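Local coordinates for protein fructose-bisphosphate aldolase (Plasmodium falciparum, PDB 4TR9) that belongs to the class I fructose-bisphosphate aldolase family of TIM-barrel proteins and holds the ligand 38D in a pocket of the barrel, at residues A[29-41]-A[302-314]. Numbering follows the deposited sequence. Where two conformers were deposited one is given.
With 38D (N'-[(E)-(2,4-dichlorophenyl)methylidene]-3,4-dihydroxybenzohydrazide), chain K.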
loop_
_atom_site.group_PDB
_atom_site.type_symbol
_atom_site.label_atom_id
_atom_site.label_comp_id
_atom_site.label_asym_id
_atom_site.label_seq_id
_atom_site.Cartn_x
_atom_site.Cartn_y
_atom_site.Cartn_z
ATOM N N LEU A 29 -25.436 20.969 -5.007
ATOM C CA LEU A 29 -24.491 21.536 -5.964
ATOM C C LEU A 29 -24.592 20.845 -7.320
ATOM O O LEU A 29 -24.272 21.434 -8.352
ATOM C CB LEU A 29 -23.059 21.435 -5.432
ATOM C CG LEU A 29 -22.664 22.427 -4.339
ATOM C CD1 LEU A 29 -21.262 22.130 -3.829
ATOM C CD2 LEU A 29 -22.758 23.852 -4.859
ATOM N N VAL A 30 -25.035 19.593 -7.312
ATOM C CA VAL A 30 -25.217 18.841 -8.547
ATOM C C VAL A 30 -26.700 18.625 -8.832
ATOM O O VAL A 30 -27.094 17.602 -9.396
ATOM C CB VAL A 30 -24.490 17.480 -8.497
ATOM C CG1 VAL A 30 -22.983 17.686 -8.505
ATOM C CG2 VAL A 30 -24.919 16.686 -7.272
ATOM N N GLN A 31 -27.516 19.600 -8.439
ATOM C CA GLN A 31 -28.956 19.552 -8.673
ATOM C C GLN A 31 -29.244 19.477 -10.170
ATOM O O GLN A 31 -28.441 19.936 -10.983
ATOM C CB GLN A 31 -29.640 20.774 -8.050
ATOM C CG GLN A 31 -31.147 20.635 -7.871
ATOM C CD GLN A 31 -31.763 21.812 -7.135
ATOM O OE1 GLN A 31 -31.109 22.831 -6.906
ATOM N NE2 GLN A 31 -33.029 21.675 -6.756
ATOM N N ALA A 32 -30.388 18.894 -10.521
ATOM C CA ALA A 32 -30.743 18.627 -11.912
ATOM C C ALA A 32 -30.653 19.864 -12.803
ATOM O O ALA A 32 -31.363 20.848 -12.595
ATOM C CB ALA A 32 -32.145 18.035 -11.985
ATOM N N GLY A 33 -29.767 19.803 -13.792
ATOM C CA GLY A 33 -29.629 20.866 -14.768
ATOM C C GLY A 33 -28.709 21.998 -14.354
ATOM O O GLY A 33 -28.457 22.914 -15.136
ATOM N N LYS A 34 -28.202 21.942 -13.127
ATOM C CA LYS A 34 -27.328 22.994 -12.623
ATOM C C LYS A 34 -25.872 22.540 -12.567
ATOM O O LYS A 34 -25.583 21.344 -12.540
ATOM C CB LYS A 34 -27.791 23.454 -11.239
ATOM C CG LYS A 34 -29.172 24.094 -11.231
ATOM C CD LYS A 34 -29.551 24.584 -9.843
ATOM C CE LYS A 34 -30.923 25.238 -9.843
ATOM N NZ LYS A 34 -31.308 25.719 -8.487
ATOM N N GLY A 35 -24.961 23.508 -12.557
ATOM C CA GLY A 35 -23.538 23.228 -12.497
ATOM C C GLY A 35 -22.804 24.225 -11.621
ATOM O O GLY A 35 -23.427 25.030 -10.928
ATOM N N ILE A 36 -21.476 24.178 -11.656
ATOM C CA ILE A 36 -20.659 25.056 -10.825
ATOM C C ILE A 36 -19.840 26.031 -11.668
ATOM O O ILE A 36 -19.224 25.644 -12.661
ATOM C CB ILE A 36 -19.708 24.244 -9.919
ATOM C CG1 ILE A 36 -20.504 23.283 -9.034
ATOM C CG2 ILE A 36 -18.853 25.168 -9.063
ATOM C CD1 ILE A 36 -19.647 22.467 -8.089
ATOM N N LEU A 37 -19.844 27.299 -11.270
ATOM C CA LEU A 37 -19.042 28.319 -11.936
ATOM C C LEU A 37 -17.691 28.486 -11.247
ATOM O O LEU A 37 -17.623 28.865 -10.078
ATOM C CB LEU A 37 -19.784 29.657 -11.964
ATOM C CG LEU A 37 -18.972 30.877 -12.408
ATOM C CD1 LEU A 37 -18.506 30.733 -13.852
ATOM C CD2 LEU A 37 -19.772 32.158 -12.222
ATOM N N ALA A 38 -16.618 28.202 -11.978
ATOM C CA ALA A 38 -15.272 28.316 -11.431
ATOM C C ALA A 38 -14.700 29.712 -11.655
ATOM O O ALA A 38 -14.081 29.981 -12.684
ATOM C CB ALA A 38 -14.360 27.265 -12.046
ATOM N N ALA A 39 -14.911 30.596 -10.686
ATOM C CA ALA A 39 -14.404 31.960 -10.771
ATOM C C ALA A 39 -13.406 32.243 -9.654
ATOM O O ALA A 39 -13.424 33.315 -9.049
ATOM C CB ALA A 39 -15.551 32.957 -10.725
ATOM N N ASP A 40 -12.537 31.274 -9.384
ATOM C CA ASP A 40 -11.559 31.398 -8.311
ATOM C C ASP A 40 -10.140 31.556 -8.846
ATOM O O ASP A 40 -9.205 30.934 -8.342
ATOM C CB ASP A 40 -11.634 30.186 -7.381
ATOM C CG ASP A 40 -11.592 28.872 -8.133
ATOM O OD1 ASP A 40 -12.091 28.824 -9.276
ATOM O OD2 ASP A 40 -11.062 27.886 -7.581
ATOM N N GLU A 41 -9.984 32.393 -9.866
ATOM C CA GLU A 41 -8.671 32.661 -10.439
ATOM C C GLU A 41 -7.832 33.510 -9.490
ATOM O O GLU A 41 -8.331 34.465 -8.895
ATOM C CB GLU A 41 -8.798 33.366 -11.793
ATOM C CG GLU A 41 -9.535 32.568 -12.859
ATOM C CD GLU A 41 -11.044 32.674 -12.738
ATOM O OE1 GLU A 41 -11.523 33.528 -11.964
ATOM O OE2 GLU A 41 -11.750 31.901 -13.420
ATOM N N TRP A 302 -24.382 8.715 -10.863
ATOM C CA TRP A 302 -24.096 10.021 -10.282
ATOM C C TRP A 302 -24.410 11.123 -11.286
ATOM O O TRP A 302 -24.514 10.868 -12.484
ATOM C CB TRP A 302 -22.633 10.123 -9.841
ATOM C CG TRP A 302 -21.838 8.859 -9.995
ATOM C CD1 TRP A 302 -21.382 8.052 -8.992
ATOM C CD2 TRP A 302 -21.395 8.264 -11.220
ATOM N NE1 TRP A 302 -20.687 6.990 -9.518
ATOM C CE2 TRP A 302 -20.683 7.096 -10.886
ATOM C CE3 TRP A 302 -21.540 8.601 -12.571
ATOM C CZ2 TRP A 302 -20.113 6.267 -11.848
ATOM C CZ3 TRP A 302 -20.973 7.777 -13.524
ATOM C CH2 TRP A 302 -20.268 6.624 -13.159
ATOM N N ALA A 303 -24.558 12.347 -10.793
ATOM C CA ALA A 303 -24.778 13.492 -11.668
ATOM C C ALA A 303 -23.469 13.909 -12.331
ATOM O O ALA A 303 -22.509 14.276 -11.656
ATOM C CB ALA A 303 -25.379 14.652 -10.891
ATOM N N LEU A 304 -23.432 13.840 -13.657
ATOM C CA LEU A 304 -22.239 14.227 -14.402
ATOM C C LEU A 304 -22.410 15.618 -14.999
ATOM O O LEU A 304 -22.788 15.767 -16.163
ATOM C CB LEU A 304 -21.932 13.206 -15.499
ATOM C CG LEU A 304 -21.684 11.780 -15.003
ATOM C CD1 LEU A 304 -21.200 10.886 -16.129
ATOM C CD2 LEU A 304 -20.687 11.780 -13.861
ATOM N N THR A 305 -22.132 16.634 -14.188
ATOM C CA THR A 305 -22.284 18.018 -14.616
ATOM C C THR A 305 -20.924 18.688 -14.802
ATOM O O THR A 305 -19.936 18.025 -15.120
ATOM C CB THR A 305 -23.134 18.823 -13.612
ATOM O OG1 THR A 305 -23.096 20.214 -13.953
ATOM C CG2 THR A 305 -22.619 18.632 -12.194
ATOM N N PHE A 306 -20.875 20.001 -14.601
ATOM C CA PHE A 306 -19.679 20.773 -14.922
ATOM C C PHE A 306 -19.218 21.690 -13.794
ATOM O O PHE A 306 -20.018 22.154 -12.982
ATOM C CB PHE A 306 -19.925 21.609 -16.182
ATOM C CG PHE A 306 -21.063 22.588 -16.052
ATOM C CD1 PHE A 306 -20.832 23.895 -15.652
ATOM C CD2 PHE A 306 -22.364 22.200 -16.330
ATOM C CE1 PHE A 306 -21.876 24.794 -15.530
ATOM C CE2 PHE A 306 -23.413 23.095 -16.209
ATOM C CZ PHE A 306 -23.168 24.393 -15.811
ATOM N N SER A 307 -17.912 21.940 -13.755
ATOM C CA SER A 307 -17.336 22.969 -12.899
ATOM C C SER A 307 -16.458 23.866 -13.759
ATOM O O SER A 307 -15.253 23.980 -13.535
ATOM C CB SER A 307 -16.528 22.355 -11.756
ATOM O OG SER A 307 -15.956 23.362 -10.937
ATOM N N TYR A 308 -17.077 24.492 -14.754
ATOM C CA TYR A 308 -16.349 25.248 -15.763
ATOM C C TYR A 308 -15.956 26.642 -15.294
ATOM O O TYR A 308 -16.612 27.236 -14.437
ATOM C CB TYR A 308 -17.181 25.365 -17.042
ATOM C CG TYR A 308 -17.418 24.056 -17.759
ATOM C CD1 TYR A 308 -16.584 22.964 -17.549
ATOM C CD2 TYR A 308 -18.470 23.915 -18.652
ATOM C CE1 TYR A 308 -16.800 21.766 -18.207
ATOM C CE2 TYR A 308 -18.691 22.723 -19.315
ATOM C CZ TYR A 308 -17.855 21.653 -19.088
ATOM O OH TYR A 308 -18.078 20.468 -19.748
ATOM N N GLY A 309 -14.877 27.153 -15.872
ATOM C CA GLY A 309 -14.461 28.524 -15.659
ATOM C C GLY A 309 -14.103 29.145 -16.995
ATOM O O GLY A 309 -14.577 30.226 -17.336
ATOM N N ARG A 310 -13.271 28.446 -17.757
ATOM C CA ARG A 310 -12.895 28.892 -19.092
ATOM C C ARG A 310 -14.077 28.810 -20.050
ATOM O O ARG A 310 -14.294 29.706 -20.864
ATOM C CB ARG A 310 -11.733 28.056 -19.628
ATOM C CG ARG A 310 -11.277 28.441 -21.025
ATOM C CD ARG A 310 -10.204 27.494 -21.529
ATOM N NE ARG A 310 -9.430 28.070 -22.623
ATOM C CZ ARG A 310 -8.281 28.720 -22.459
ATOM N NH1 ARG A 310 -7.641 29.215 -23.510
ATOM N NH2 ARG A 310 -7.773 28.873 -21.244
ATOM N N ALA A 311 -14.846 27.731 -19.939
ATOM C CA ALA A 311 -15.953 27.474 -20.855
ATOM C C ALA A 311 -17.153 28.383 -20.597
ATOM O O ALA A 311 -18.121 28.369 -21.356
ATOM C CB ALA A 311 -16.375 26.016 -20.763
ATOM N N LEU A 312 -17.089 29.170 -19.528
ATOM C CA LEU A 312 -18.197 30.046 -19.163
ATOM C C LEU A 312 -17.819 31.523 -19.201
ATOM O O LEU A 312 -18.692 32.386 -19.270
ATOM C CB LEU A 312 -18.718 29.691 -17.769
ATOM C CG LEU A 312 -19.484 28.375 -17.625
ATOM C CD1 LEU A 312 -19.793 28.093 -16.164
ATOM C CD2 LEU A 312 -20.763 28.412 -18.449
ATOM N N GLN A 313 -16.523 31.812 -19.161
ATOM C CA GLN A 313 -16.063 33.188 -18.999
ATOM C C GLN A 313 -15.259 33.724 -20.179
ATOM O O GLN A 313 -15.028 34.930 -20.274
ATOM C CB GLN A 313 -15.224 33.307 -17.726
ATOM C CG GLN A 313 -15.966 32.939 -16.453
ATOM C CD GLN A 313 -15.080 33.013 -15.225
ATOM O OE1 GLN A 313 -14.904 32.026 -14.512
ATOM N NE2 GLN A 313 -14.517 34.189 -14.971
ATOM N N ALA A 314 -14.831 32.835 -21.071
ATOM C CA ALA A 314 -13.971 33.226 -22.186
ATOM C C ALA A 314 -14.634 34.264 -23.092
ATOM O O ALA A 314 -14.030 35.285 -23.421
ATOM C CB ALA A 314 -13.568 32.004 -22.996
HETATM N N12 38D K . -3.398 28.312 -12.482
HETATM C C13 38D K . -3.180 28.021 -13.871
HETATM C C15 38D K . -0.983 29.179 -13.634
HETATM C C17 38D K . 0.919 28.613 -14.975
HETATM C C20 38D K . -1.142 27.432 -15.291
HETATM C C01 38D K . -7.284 26.565 -11.780
HETATM C C02 38D K . -8.549 25.998 -11.629
HETATM O O03 38D K . -8.883 24.776 -12.252
HETATM C C04 38D K . -9.500 26.646 -10.853
HETATM C C05 38D K . -9.192 27.844 -10.233
HETATM C C06 38D K . -7.938 28.408 -10.381
HETATM O O07 38D K . -10.790 26.094 -10.685
HETATM C C08 38D K . -6.987 27.765 -11.146
HETATM C C09 38D K . -5.614 28.427 -11.295
HETATM O O10 38D K . -5.351 29.441 -10.658
HETATM N N11 38D K . -4.678 27.827 -12.206
HETATM C C14 38D K . -1.723 28.208 -14.280
HETATM C C16 38D K . 0.344 29.384 -13.977
HETATM CL CL1 38D K . 2.587 28.891 -15.386
HETATM C C19 38D K . 0.188 27.639 -15.633
HETATM CL CL2 38D K . -2.045 26.200 -16.132
#
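Ile36 and Ala38 each give a backbone N-H to strand 303-308: Ile36 N to Phe306 O at 2.8 Å and Ala38 N to Tyr308 O at 2.6 Å, both nearly straight. The residue between them, Leu37, makes its backbone bonds with Gly81 and Ile83 of strand 79-84, so strand 35-39 is held from both flanks. Before the strand, the Lys34 carbonyl is met by a side chain: Thr305 OG1, set anti to the backbone N (chi1 171°), donates to Lys34 O at 3.1 Å. A beta-branched threonine suits this strand position, since its methyl CG2 also packs on Val30 CG1 at 3.8 Å. Gly35 has no side chain, and its CA lies over one face of the Phe306 ring, 3.7 Å from the centroid, a CH-pi contact where a CB would clash. Leu37 CD1 meets Leu312 CD1, an apolar contact between the strand and helix 310-320. Past the strand, Asp40 OD2 is satisfied by a salt bridge to Lys152, while OD1 accepts a weak bond from O07 of 38D. These adjacent parallel strands, first and last of eight, close the TIM barrel, with the ligand pocket, including Ala38 and Asp40, at the C-terminal end of strand 35-39.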